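Local coordinates for protein yeast glycogen phosphorylase (Saccharomyces cerevisiae, PDB 1YGP) that belongs to the carbohydrate phosphorylases of the GT-B clan and binds pyridoxal-5'-phosphate, at residues Gln605-His610 / Ser711-Thr716; Arg614-Val619 / Tyr818-Asp823; Ile737-Gly742 / Phe757-Leu762. One frame throughout, in Å; residues are numbered along the deposited sequence.

Contact 1: Gln605-His610 / Ser711-Thr716; sequences QVKRIH and SEHIST
Glu712 and Gln605 meet where strands 601-606 and 710-713, parallel neighbours in the Rossmann-like sheet of this GT-B protein, run out toward the pyridoxal-5'-phosphate pocket. Their aliphatic parts cross at about a right angle, Glu712 CB lying 3.8 Å from Gln605 CB. The Glu712 chain then bends at chi2 and takes its carboxylate to the hydroxyl of Tyr827, so this meeting is apolar.

His713 starts out pointing away from the other strand, but its ring swings back to Lys607, a residue of the pocket. His713 ND1 accepts from Lys607 NZ at 2.9 Å, and Lys607 NZ sits at the ring edge, 19° out of the imidazole plane. His713 NE2 is hydrogen-bonded to Ser711 OG at 3.0 Å, either being a possible donor. The ring thus has a partner at each nitrogen, which should hold its rotation.

Ile714 comes next, past the end of the strand. Gln605 reaches it fully extended (chi1 -171°, chi2 179°), with its OE1 held by Asn618 ND2 on helix 615-634. The amide end lies across the isoleucine chain, Gln605 NE2 standing 3.3 Å from Ile714 CG1 and 3.5 Å from Ile714 CD1.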
ATOM      1  N   GLN A 605     -29.581  -0.403  22.284  1.00  7.43           N
ATOM      2  CA  GLN A 605     -30.116  -0.546  20.922  1.00  6.75           C
ATOM      3  C   GLN A 605     -28.986  -0.125  19.979  1.00  6.25           C
ATOM      4  O   GLN A 605     -28.775   1.050  19.667  1.00  5.31           O
ATOM      5  CB  GLN A 605     -31.345   0.361  20.676  1.00  5.24           C
ATOM      6  CG  GLN A 605     -32.075   0.103  19.368  1.00  2.00           C
ATOM      7  CD  GLN A 605     -33.294   0.990  19.144  1.00  7.63           C
ATOM      8  OE1 GLN A 605     -33.474   2.038  19.763  1.00  6.11           O
ATOM      9  NE2 GLN A 605     -34.182   0.666  18.219  1.00 12.42           N
ATOM     10  N   VAL A 606     -28.175  -1.101  19.582  1.00  8.38           N
ATOM     11  CA  VAL A 606     -27.075  -0.865  18.670  1.00  8.96           C
ATOM     12  C   VAL A 606     -27.380  -1.508  17.311  1.00 16.32           C
ATOM     13  O   VAL A 606     -27.412  -2.741  17.154  1.00 18.87           O
ATOM     14  CB  VAL A 606     -25.719  -1.426  19.234  1.00  4.28           C
ATOM     15  CG1 VAL A 606     -25.322  -0.587  20.434  1.00  9.98           C
ATOM     16  CG2 VAL A 606     -25.810  -2.865  19.725  1.00  6.84           C
ATOM     17  N   LYS A 607     -27.693  -0.666  16.321  1.00 17.58           N
ATOM     18  CA  LYS A 607     -27.905  -1.088  14.945  1.00 16.06           C
ATOM     19  C   LYS A 607     -28.053   0.129  14.063  1.00 18.26           C
ATOM     20  O   LYS A 607     -27.959   1.262  14.536  1.00 20.82           O
ATOM     21  CB  LYS A 607     -29.153  -1.940  14.780  1.00 15.00           C
ATOM     22  CG  LYS A 607     -30.486  -1.391  15.247  1.00 15.33           C
ATOM     23  CD  LYS A 607     -31.427  -2.579  15.427  1.00 15.33           C
ATOM     24  CE  LYS A 607     -30.927  -3.506  16.524  1.00 14.95           C
ATOM     25  NZ  LYS A 607     -31.591  -4.788  16.432  1.00 26.47           N
ATOM     26  N   ARG A 608     -28.267  -0.100  12.770  1.00 17.63           N
ATOM     27  CA  ARG A 608     -28.394   0.942  11.776  1.00 16.28           C
ATOM     28  C   ARG A 608     -29.488   1.899  12.165  1.00 14.39           C
ATOM     29  O   ARG A 608     -30.583   1.489  12.548  1.00 16.34           O
ATOM     30  CB  ARG A 608     -28.698   0.288  10.438  1.00 22.31           C
ATOM     31  CG  ARG A 608     -28.910   1.194   9.228  1.00 24.72           C
ATOM     32  CD  ARG A 608     -28.443   0.388   8.035  1.00 25.86           C
ATOM     33  NE  ARG A 608     -29.503   0.162   7.085  1.00 27.96           N
ATOM     34  CZ  ARG A 608     -30.460  -0.742   7.276  1.00 35.88           C
ATOM     35  NH1 ARG A 608     -30.515  -1.508   8.370  1.00 36.62           N
ATOM     36  NH2 ARG A 608     -31.365  -0.917   6.309  1.00 41.70           N
ATOM     37  N   ILE A 609     -29.115   3.162  12.101  1.00 10.47           N
ATOM     38  CA  ILE A 609     -29.998   4.245  12.452  1.00  8.43           C
ATOM     39  C   ILE A 609     -30.942   4.317  11.269  1.00 10.86           C
ATOM     40  O   ILE A 609     -30.502   4.602  10.150  1.00 10.66           O
ATOM     41  CB  ILE A 609     -29.201   5.566  12.586  1.00  6.58           C
ATOM     42  CG1 ILE A 609     -28.060   5.460  13.612  1.00  4.11           C
ATOM     43  CG2 ILE A 609     -30.200   6.657  12.917  1.00  7.63           C
ATOM     44  CD1 ILE A 609     -28.389   5.074  15.081  1.00  4.11           C
ATOM     45  N   HIS A 610     -32.226   4.063  11.440  1.00 12.68           N
ATOM     46  CA  HIS A 610     -33.140   4.176  10.320  1.00 16.07           C
ATOM     47  C   HIS A 610     -34.485   4.406  10.949  1.00 19.27           C
ATOM     48  O   HIS A 610     -34.785   3.694  11.903  1.00 27.37           O
ATOM     49  CB  HIS A 610     -33.222   2.884   9.510  1.00 17.44           C
ATOM     50  CG  HIS A 610     -33.995   3.040   8.213  1.00 19.82           C
ATOM     51  ND1 HIS A 610     -35.167   3.629   7.945  1.00 21.43           N
ATOM     52  CD2 HIS A 610     -33.503   2.556   7.029  1.00 25.08           C
ATOM     53  CE1 HIS A 610     -35.393   3.514   6.657  1.00 22.81           C
ATOM     54  NE2 HIS A 610     -34.388   2.874   6.121  1.00 27.17           N
ATOM     55  N   SER A 711     -31.788  -5.645  25.490  1.00 17.08           N
ATOM     56  CA  SER A 711     -31.466  -5.121  24.171  1.00 15.12           C
ATOM     57  C   SER A 711     -32.745  -4.843  23.412  1.00 14.62           C
ATOM     58  O   SER A 711     -33.684  -5.648  23.433  1.00 23.67           O
ATOM     59  CB  SER A 711     -30.616  -6.122  23.411  1.00 14.17           C
ATOM     60  OG  SER A 711     -31.171  -7.411  23.168  1.00 11.65           O
ATOM     61  N   GLU A 712     -32.832  -3.726  22.728  1.00 11.25           N
ATOM     62  CA  GLU A 712     -34.076  -3.321  22.103  1.00 13.53           C
ATOM     63  C   GLU A 712     -34.215  -3.883  20.700  1.00 13.50           C
ATOM     64  O   GLU A 712     -33.289  -3.789  19.881  1.00 15.26           O
ATOM     65  CB  GLU A 712     -34.111  -1.815  22.065  1.00 13.56           C
ATOM     66  CG  GLU A 712     -34.005  -1.231  23.457  1.00 12.27           C
ATOM     67  CD  GLU A 712     -35.299  -0.677  24.011  1.00 16.59           C
ATOM     68  OE1 GLU A 712     -36.269  -0.524  23.265  1.00 18.94           O
ATOM     69  OE2 GLU A 712     -35.330  -0.373  25.202  1.00 17.94           O
ATOM     70  N   HIS A 713     -35.324  -4.508  20.332  1.00 10.42           N
ATOM     71  CA  HIS A 713     -35.485  -5.016  18.982  1.00  8.53           C
ATOM     72  C   HIS A 713     -36.905  -4.638  18.582  1.00  9.19           C
ATOM     73  O   HIS A 713     -37.773  -5.472  18.360  1.00 10.48           O
ATOM     74  CB  HIS A 713     -35.233  -6.521  19.005  1.00  5.32           C
ATOM     75  CG  HIS A 713     -33.748  -6.826  19.209  1.00  9.83           C
ATOM     76  ND1 HIS A 713     -32.687  -6.593  18.426  1.00 10.10           N
ATOM     77  CD2 HIS A 713     -33.263  -7.383  20.365  1.00 11.87           C
ATOM     78  CE1 HIS A 713     -31.606  -6.971  19.068  1.00 11.94           C
ATOM     79  NE2 HIS A 713     -31.968  -7.448  20.237  1.00 16.52           N
ATOM     80  N   ILE A 714     -37.048  -3.319  18.384  1.00  7.78           N
ATOM     81  CA  ILE A 714     -38.315  -2.622  18.287  1.00  4.62           C
ATOM     82  C   ILE A 714     -38.810  -2.036  16.978  1.00  7.46           C
ATOM     83  O   ILE A 714     -39.560  -1.062  17.022  1.00  8.01           O
ATOM     84  CB  ILE A 714     -38.297  -1.509  19.372  1.00  4.07           C
ATOM     85  CG1 ILE A 714     -37.187  -0.504  19.104  1.00  2.00           C
ATOM     86  CG2 ILE A 714     -38.121  -2.169  20.744  1.00  5.26           C
ATOM     87  CD1 ILE A 714     -37.071   0.594  20.172  1.00  6.00           C
ATOM     88  N   SER A 715     -38.438  -2.588  15.818  1.00 10.09           N
ATOM     89  CA  SER A 715     -38.919  -2.133  14.513  1.00  9.73           C
ATOM     90  C   SER A 715     -40.414  -2.226  14.341  1.00  9.19           C
ATOM     91  O   SER A 715     -41.057  -3.038  15.031  1.00 13.81           O
ATOM     92  CB  SER A 715     -38.299  -2.954  13.414  1.00 15.71           C
ATOM     93  OG  SER A 715     -36.971  -2.529  13.177  1.00 25.83           O
ATOM     94  N   THR A 716     -41.008  -1.467  13.416  1.00  7.89           N
ATOM     95  CA  THR A 716     -42.445  -1.571  13.227  1.00 12.42           C
ATOM     96  C   THR A 716     -42.771  -3.013  12.818  1.00 16.87           C
ATOM     97  O   THR A 716     -41.976  -3.622  12.075  1.00 15.59           O
ATOM     98  CB  THR A 716     -42.895  -0.600  12.156  1.00 10.31           C
ATOM     99  OG1 THR A 716     -42.277   0.666  12.372  1.00  9.59           O
ATOM    100  CG2 THR A 716     -44.398  -0.441  12.226  1.00 10.45           C
TER

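Contact 2: Arg614-Val619 / Tyr818-Asp823; sequences RQQLNV and YLVSDD
Arg614 grips Asp823 end-on: NH1 at 2.8 Å and NH2 at 2.9 Å both donate to the single oxygen OD2 of Asp823, making a salt bridge. That oxygen lies in the guanidinium plane, but the carboxylate is turned almost square to it, the two planes standing 81° apart. Arg614 NH2 comes to the anti lone pair of OD2, whereas NH1 comes in from above the carboxylate, 36° out of its plane. Arg614 NH1 also donates to Tyr818 O at 2.9 Å, and its NE donates to Ile714 O, so the arginine is pinned on several sides. The bend in its chain at chi3 (-64°) turns the guanidinium toward these acceptors. Over one face of the Arg614 group lies Leu617 CD1, 3.9 Å above the plane, while Asp823 OD1 is occupied separately by Asn761 N.

Away from this buried polar cluster the packing is looser. The two methyls of Val820 lie along the other helix: CG2 is 4.0 Å from Gln616 NE2, whose polar partner is Glu611 O, and CG1 is 4.5 Å from Leu617 CG. Of the partly exposed Tyr818 side chain, CB comes nearest, 4.2 Å from Arg614 CD; the ring leads off toward Glu611 and Tyr612.

Arg614 and Leu819 are the N-cap residues of helices 615-634 and 820-840, so the contact joins two helix beginnings. Helix 615-634 is the next element after strand 601-606; helix 820-840, late in the chain, packs its start on that of helix 615-634, among the helices flanking the parallel sheet of this Rossmann-like domain of a GT-B protein.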
ATOM      1  N   ARG A 614     -36.900   2.325  14.485  1.00 13.15           N
ATOM      2  CA  ARG A 614     -37.507   3.067  15.554  1.00 13.45           C
ATOM      3  C   ARG A 614     -36.613   3.415  16.724  1.00 13.57           C
ATOM      4  O   ARG A 614     -36.995   3.349  17.891  1.00 16.89           O
ATOM      5  CB  ARG A 614     -38.753   2.300  16.000  1.00 10.72           C
ATOM      6  CG  ARG A 614     -39.688   2.238  14.806  1.00  9.65           C
ATOM      7  CD  ARG A 614     -41.095   2.084  15.261  1.00 14.98           C
ATOM      8  NE  ARG A 614     -41.263   0.823  15.953  1.00 19.90           N
ATOM      9  CZ  ARG A 614     -42.459   0.400  16.397  1.00 21.46           C
ATOM     10  NH1 ARG A 614     -43.558   1.154  16.200  1.00 22.13           N
ATOM     11  NH2 ARG A 614     -42.543  -0.781  17.045  1.00 13.60           N
ATOM     12  N   GLN A 615     -35.395   3.885  16.447  1.00 17.58           N
ATOM     13  CA  GLN A 615     -34.549   4.439  17.506  1.00 17.63           C
ATOM     14  C   GLN A 615     -35.295   5.634  18.125  1.00 19.11           C
ATOM     15  O   GLN A 615     -35.177   5.892  19.330  1.00 20.35           O
ATOM     16  CB  GLN A 615     -33.218   4.987  16.998  1.00 13.82           C
ATOM     17  CG  GLN A 615     -32.189   3.959  16.646  1.00 10.92           C
ATOM     18  CD  GLN A 615     -32.358   3.299  15.293  1.00 12.51           C
ATOM     19  OE1 GLN A 615     -33.066   3.735  14.385  1.00 13.06           O
ATOM     20  NE2 GLN A 615     -31.644   2.216  15.102  1.00 14.16           N
ATOM     21  N   GLN A 616     -36.122   6.353  17.338  1.00 14.48           N
ATOM     22  CA  GLN A 616     -36.856   7.494  17.855  1.00 14.42           C
ATOM     23  C   GLN A 616     -37.917   7.094  18.863  1.00 17.07           C
ATOM     24  O   GLN A 616     -38.147   7.862  19.800  1.00 16.31           O
ATOM     25  CB  GLN A 616     -37.520   8.311  16.730  1.00 10.70           C
ATOM     26  CG  GLN A 616     -38.692   7.759  15.941  1.00 14.34           C
ATOM     27  CD  GLN A 616     -38.340   6.728  14.898  1.00 13.87           C
ATOM     28  OE1 GLN A 616     -37.271   6.132  14.922  1.00 21.03           O
ATOM     29  NE2 GLN A 616     -39.211   6.468  13.945  1.00 16.11           N
ATOM     30  N   LEU A 617     -38.502   5.884  18.746  1.00 16.22           N
ATOM     31  CA  LEU A 617     -39.500   5.404  19.696  1.00 14.91           C
ATOM     32  C   LEU A 617     -38.742   5.245  21.012  1.00 14.80           C
ATOM     33  O   LEU A 617     -39.188   5.697  22.064  1.00 17.43           O
ATOM     34  CB  LEU A 617     -40.066   4.034  19.281  1.00 16.41           C
ATOM     35  CG  LEU A 617     -41.396   3.349  19.712  1.00 14.84           C
ATOM     36  CD1 LEU A 617     -41.074   1.884  19.790  1.00  2.00           C
ATOM     37  CD2 LEU A 617     -41.942   3.759  21.079  1.00 12.63           C
ATOM     38  N   ASN A 618     -37.551   4.663  20.959  1.00 14.03           N
ATOM     39  CA  ASN A 618     -36.740   4.430  22.141  1.00 16.48           C
ATOM     40  C   ASN A 618     -36.329   5.734  22.800  1.00 19.97           C
ATOM     41  O   ASN A 618     -36.431   5.857  24.029  1.00 22.30           O
ATOM     42  CB  ASN A 618     -35.524   3.640  21.728  1.00 18.28           C
ATOM     43  CG  ASN A 618     -34.574   3.265  22.845  1.00 20.56           C
ATOM     44  OD1 ASN A 618     -34.795   3.522  24.022  1.00 31.44           O
ATOM     45  ND2 ASN A 618     -33.455   2.642  22.530  1.00 20.11           N
ATOM     46  N   VAL A 619     -35.938   6.744  22.006  1.00 21.40           N
ATOM     47  CA  VAL A 619     -35.569   8.049  22.551  1.00 23.58           C
ATOM     48  C   VAL A 619     -36.812   8.721  23.158  1.00 24.55           C
ATOM     49  O   VAL A 619     -36.739   9.248  24.283  1.00 24.61           O
ATOM     50  CB  VAL A 619     -34.973   9.011  21.470  1.00 22.66           C
ATOM     51  CG1 VAL A 619     -34.261  10.134  22.191  1.00 24.51           C
ATOM     52  CG2 VAL A 619     -33.884   8.389  20.646  1.00 22.82           C
ATOM     53  N   TYR A 818     -44.600   4.807  10.868  1.00 15.39           N
ATOM     54  CA  TYR A 818     -43.941   3.688  11.536  1.00 14.59           C
ATOM     55  C   TYR A 818     -44.577   3.344  12.864  1.00 19.24           C
ATOM     56  O   TYR A 818     -43.952   2.721  13.734  1.00 25.19           O
ATOM     57  CB  TYR A 818     -42.480   4.011  11.763  1.00 14.10           C
ATOM     58  CG  TYR A 818     -41.786   4.238  10.443  1.00 14.17           C
ATOM     59  CD1 TYR A 818     -41.501   3.152   9.630  1.00 11.59           C
ATOM     60  CD2 TYR A 818     -41.493   5.539  10.034  1.00 15.76           C
ATOM     61  CE1 TYR A 818     -40.920   3.383   8.391  1.00 15.83           C
ATOM     62  CE2 TYR A 818     -40.912   5.768   8.790  1.00 12.84           C
ATOM     63  CZ  TYR A 818     -40.629   4.682   7.986  1.00 14.73           C
ATOM     64  OH  TYR A 818     -40.012   4.882   6.774  1.00 23.88           O
ATOM     65  N   LEU A 819     -45.813   3.817  13.064  1.00 17.16           N
ATOM     66  CA  LEU A 819     -46.605   3.510  14.241  1.00 10.66           C
ATOM     67  C   LEU A 819     -45.967   3.803  15.599  1.00 10.27           C
ATOM     68  O   LEU A 819     -46.149   3.060  16.571  1.00 13.81           O
ATOM     69  CB  LEU A 819     -47.035   2.027  14.177  1.00  9.22           C
ATOM     70  CG  LEU A 819     -48.125   1.508  13.227  1.00  9.85           C
ATOM     71  CD1 LEU A 819     -47.835   1.892  11.793  1.00  6.70           C
ATOM     72  CD2 LEU A 819     -48.160  -0.025  13.297  1.00  6.90           C
ATOM     73  N   VAL A 820     -45.283   4.938  15.736  1.00  7.79           N
ATOM     74  CA  VAL A 820     -44.727   5.298  17.039  1.00 13.03           C
ATOM     75  C   VAL A 820     -45.855   5.560  18.049  1.00 17.31           C
ATOM     76  O   VAL A 820     -45.838   5.025  19.161  1.00 15.24           O
ATOM     77  CB  VAL A 820     -43.817   6.556  16.918  1.00  9.89           C
ATOM     78  CG1 VAL A 820     -43.373   7.091  18.284  1.00  3.13           C
ATOM     79  CG2 VAL A 820     -42.553   6.149  16.167  1.00  8.27           C
ATOM     80  N   SER A 821     -46.875   6.329  17.652  1.00 21.21           N
ATOM     81  CA  SER A 821     -47.992   6.667  18.516  1.00 23.76           C
ATOM     82  C   SER A 821     -48.707   5.435  19.051  1.00 26.85           C
ATOM     83  O   SER A 821     -49.024   5.328  20.246  1.00 26.70           O
ATOM     84  CB  SER A 821     -49.018   7.504  17.764  1.00 26.44           C
ATOM     85  OG  SER A 821     -48.578   8.058  16.516  1.00 23.95           O
ATOM     86  N   ASP A 822     -48.843   4.468  18.133  1.00 26.63           N
ATOM     87  CA  ASP A 822     -49.618   3.269  18.420  1.00 31.15           C
ATOM     88  C   ASP A 822     -48.956   2.397  19.467  1.00 31.41           C
ATOM     89  O   ASP A 822     -49.583   1.937  20.432  1.00 33.61           O
ATOM     90  CB  ASP A 822     -49.815   2.476  17.134  1.00 33.66           C
ATOM     91  CG  ASP A 822     -50.448   3.354  16.055  1.00 40.59           C
ATOM     92  OD1 ASP A 822     -51.666   3.547  16.060  1.00 43.59           O
ATOM     93  OD2 ASP A 822     -49.709   3.868  15.221  1.00 41.52           O
ATOM     94  N   ASP A 823     -47.640   2.259  19.311  1.00 27.07           N
ATOM     95  CA  ASP A 823     -46.911   1.411  20.221  1.00 22.23           C
ATOM     96  C   ASP A 823     -46.396   2.129  21.452  1.00 21.03           C
ATOM     97  O   ASP A 823     -45.982   1.439  22.391  1.00 21.11           O
ATOM     98  CB  ASP A 823     -45.765   0.745  19.436  1.00 16.86           C
ATOM     99  CG  ASP A 823     -46.223  -0.164  18.301  1.00 17.64           C
ATOM    100  OD1 ASP A 823     -47.390  -0.552  18.224  1.00 18.53           O
ATOM    101  OD2 ASP A 823     -45.402  -0.515  17.475  1.00 17.60           O
TER

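Contact 3: Ile737-Gly742 / Phe757-Leu762; sequences IGTVDG and FLFGNL
Ile737 and Phe759 find each other through their first torsions. Ile737 CG1 stands anti to its own nitrogen (chi1 175°), directed at the phenylalanine, while Phe759 CG sits between N and the carbonyl carbon (chi1 71°), which swings the ring back across the partner strand. Ile737 CG1 then lies 3.9 Å from Phe759 CE1, with the ring set obliquely beside the Gly738 carbonyl. Tyr827 and Thr830 of helix 820-840 pack on the same ring.

Beneath the side chains the backbones pair in parallel. Gly738 N donates to Phe757 O at 2.9 Å, and Phe759 N donates to Gly738 O at 3.1 Å, so this glycine uses both its N-H and its carbonyl across the pair. Each of the two acceptor oxygens also receives a CA-H contact, Phe757 O from Ile737 CA and Gly738 O from Leu758 CA.

Strand 735-739 and strand 757-759 form a beta-alpha-beta crossover through helix 743-751, and the later strand is an outermost one of the sheet within this chain. The segment axes splay by 35°. Ile737 and Phe757 share one face, with Ile737 CB 4.3 Å from Phe757 CB. The Phe757 ring goes on to Thr830 and Val834 of helix 820-840. On the other face Leu758 meets Thr748 of the connecting helix, and Leu758 CD2 folds back to 3.4 Å from Gly738 O.

Farther along, the contact becomes more exposed at Val740 and Leu762. Val740, centre of an inverse gamma turn, points to the other segment, and Val740 CG1 touches Leu762 CD2 at 3.5 Å.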
ATOM      1  N   ILE A 737     -36.463  -6.789  24.511  1.00 18.54           N
ATOM      2  CA  ILE A 737     -37.758  -6.126  24.533  1.00 19.65           C
ATOM      3  C   ILE A 737     -37.958  -5.934  23.029  1.00 20.47           C
ATOM      4  O   ILE A 737     -37.124  -5.310  22.356  1.00 22.71           O
ATOM      5  CB  ILE A 737     -37.774  -4.734  25.300  1.00 21.41           C
ATOM      6  CG1 ILE A 737     -39.173  -4.127  25.109  1.00 20.37           C
ATOM      7  CG2 ILE A 737     -36.691  -3.770  24.835  1.00 18.94           C
ATOM      8  CD1 ILE A 737     -39.497  -2.945  26.046  1.00 22.79           C
ATOM      9  N   GLY A 738     -38.992  -6.485  22.411  1.00 19.82           N
ATOM     10  CA  GLY A 738     -39.101  -6.372  20.978  1.00 18.32           C
ATOM     11  C   GLY A 738     -40.508  -6.498  20.460  1.00 18.50           C
ATOM     12  O   GLY A 738     -41.460  -6.811  21.187  1.00 19.72           O
ATOM     13  N   THR A 739     -40.592  -6.195  19.174  1.00 14.00           N
ATOM     14  CA  THR A 739     -41.823  -6.292  18.443  1.00 13.49           C
ATOM     15  C   THR A 739     -41.944  -7.713  17.935  1.00 12.99           C
ATOM     16  O   THR A 739     -40.940  -8.424  17.789  1.00 13.79           O
ATOM     17  CB  THR A 739     -41.803  -5.362  17.284  1.00 13.60           C
ATOM     18  OG1 THR A 739     -41.022  -4.238  17.605  1.00 19.89           O
ATOM     19  CG2 THR A 739     -43.204  -4.894  16.998  1.00 27.24           C
ATOM     20  N   VAL A 740     -43.155  -8.178  17.644  1.00 10.15           N
ATOM     21  CA  VAL A 740     -43.336  -9.560  17.221  1.00 12.35           C
ATOM     22  C   VAL A 740     -43.194  -9.606  15.704  1.00 12.57           C
ATOM     23  O   VAL A 740     -44.111  -9.564  14.881  1.00 12.65           O
ATOM     24  CB  VAL A 740     -44.722 -10.051  17.795  1.00 11.07           C
ATOM     25  CG1 VAL A 740     -45.823  -9.021  17.586  1.00  9.02           C
ATOM     26  CG2 VAL A 740     -45.036 -11.402  17.162  1.00  9.06           C
ATOM     27  N   ASP A 741     -41.903  -9.619  15.410  1.00 14.22           N
ATOM     28  CA  ASP A 741     -41.397  -9.479  14.072  1.00 18.68           C
ATOM     29  C   ASP A 741     -39.976 -10.012  14.018  1.00 18.69           C
ATOM     30  O   ASP A 741     -39.311 -10.129  15.049  1.00 20.46           O
ATOM     31  CB  ASP A 741     -41.484  -7.989  13.758  1.00 24.32           C
ATOM     32  CG  ASP A 741     -40.672  -7.478  12.587  1.00 25.92           C
ATOM     33  OD1 ASP A 741     -41.032  -7.759  11.439  1.00 25.41           O
ATOM     34  OD2 ASP A 741     -39.678  -6.811  12.865  1.00 23.44           O
ATOM     35  N   GLY A 742     -39.521 -10.370  12.820  1.00 20.79           N
ATOM     36  CA  GLY A 742     -38.148 -10.778  12.550  1.00 18.85           C
ATOM     37  C   GLY A 742     -37.743 -12.047  13.274  1.00 18.35           C
ATOM     38  O   GLY A 742     -38.522 -12.978  13.542  1.00 13.57           O
ATOM     39  N   PHE A 757     -39.722  -9.951  26.266  1.00 17.15           N
ATOM     40  CA  PHE A 757     -40.702  -8.923  26.581  1.00 17.90           C
ATOM     41  C   PHE A 757     -41.208  -8.397  25.261  1.00 19.49           C
ATOM     42  O   PHE A 757     -40.535  -7.573  24.637  1.00 24.79           O
ATOM     43  CB  PHE A 757     -40.080  -7.779  27.358  1.00 16.80           C
ATOM     44  CG  PHE A 757     -39.597  -8.202  28.729  1.00 17.84           C
ATOM     45  CD1 PHE A 757     -38.374  -8.859  28.872  1.00 21.38           C
ATOM     46  CD2 PHE A 757     -40.382  -7.940  29.839  1.00 15.98           C
ATOM     47  CE1 PHE A 757     -37.942  -9.259  30.135  1.00 22.76           C
ATOM     48  CE2 PHE A 757     -39.942  -8.341  31.095  1.00 18.37           C
ATOM     49  CZ  PHE A 757     -38.728  -8.998  31.247  1.00 21.10           C
ATOM     50  N   LEU A 758     -42.333  -8.909  24.763  1.00 15.01           N
ATOM     51  CA  LEU A 758     -42.834  -8.469  23.479  1.00  9.33           C
ATOM     52  C   LEU A 758     -43.933  -7.454  23.691  1.00  9.96           C
ATOM     53  O   LEU A 758     -44.541  -7.437  24.762  1.00 14.09           O
ATOM     54  CB  LEU A 758     -43.325  -9.669  22.724  1.00  7.14           C
ATOM     55  CG  LEU A 758     -42.259 -10.747  22.496  1.00 11.14           C
ATOM     56  CD1 LEU A 758     -42.913 -12.020  21.962  1.00  6.67           C
ATOM     57  CD2 LEU A 758     -41.188 -10.199  21.566  1.00  7.40           C
ATOM     58  N   PHE A 759     -44.173  -6.569  22.735  1.00  6.73           N
ATOM     59  CA  PHE A 759     -45.184  -5.543  22.868  1.00  5.58           C
ATOM     60  C   PHE A 759     -45.538  -5.092  21.459  1.00  9.25           C
ATOM     61  O   PHE A 759     -45.040  -5.630  20.457  1.00  9.26           O
ATOM     62  CB  PHE A 759     -44.643  -4.366  23.644  1.00  3.55           C
ATOM     63  CG  PHE A 759     -43.613  -3.543  22.863  1.00 12.70           C
ATOM     64  CD1 PHE A 759     -42.299  -4.004  22.736  1.00 12.92           C
ATOM     65  CD2 PHE A 759     -43.991  -2.338  22.250  1.00 12.67           C
ATOM     66  CE1 PHE A 759     -41.378  -3.262  21.993  1.00 17.24           C
ATOM     67  CE2 PHE A 759     -43.062  -1.609  21.513  1.00 15.54           C
ATOM     68  CZ  PHE A 759     -41.757  -2.068  21.382  1.00 13.48           C
ATOM     69  N   GLY A 760     -46.369  -4.046  21.443  1.00 11.97           N
ATOM     70  CA  GLY A 760     -46.737  -3.347  20.228  1.00 13.23           C
ATOM     71  C   GLY A 760     -47.638  -4.151  19.332  1.00 14.36           C
ATOM     72  O   GLY A 760     -47.987  -5.312  19.572  1.00 16.24           O
ATOM     73  N   ASN A 761     -48.039  -3.480  18.268  1.00 15.34           N
ATOM     74  CA  ASN A 761     -48.911  -4.125  17.313  1.00 18.42           C
ATOM     75  C   ASN A 761     -48.197  -5.156  16.488  1.00 18.14           C
ATOM     76  O   ASN A 761     -46.981  -5.143  16.286  1.00 20.70           O
ATOM     77  CB  ASN A 761     -49.539  -3.129  16.354  1.00 21.07           C
ATOM     78  CG  ASN A 761     -50.585  -2.300  17.073  1.00 19.88           C
ATOM     79  OD1 ASN A 761     -50.271  -1.450  17.900  1.00 27.65           O
ATOM     80  ND2 ASN A 761     -51.860  -2.459  16.779  1.00 15.20           N
ATOM     81  N   LEU A 762     -49.091  -6.046  16.085  1.00 19.21           N
ATOM     82  CA  LEU A 762     -48.826  -7.179  15.229  1.00 19.36           C
ATOM     83  C   LEU A 762     -48.958  -6.681  13.801  1.00 21.94           C
ATOM     84  O   LEU A 762     -49.662  -5.691  13.579  1.00 20.33           O
ATOM     85  CB  LEU A 762     -49.869  -8.253  15.454  1.00 17.96           C
ATOM     86  CG  LEU A 762     -50.336  -8.589  16.861  1.00 16.15           C
ATOM     87  CD1 LEU A 762     -51.610  -9.394  16.762  1.00 12.59           C
ATOM     88  CD2 LEU A 762     -49.271  -9.345  17.612  1.00  6.78           C
TER

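Contacts 1 and 3 belong to one parallel sheet: strand 710-713 of contact 1 lies next to strand 735-739 of contact 3, with His713 N hydrogen-bonded to Ile737 O and Ser715 O to Thr739 OG1. Contact 2 sits outside that sheet, where two helices begin, and its polar cluster is tied to each of the other two contacts through one residue of each. Contacts 1 and 2 are buried; contact 3, at the sheet margin, is only partly so. Chemistry follows place: a lysine-histidine hydrogen bond beside the ligand pocket in contact 1, a buried salt bridge between helix starts in contact 2, and backbone pairing with apolar packing in contact 3.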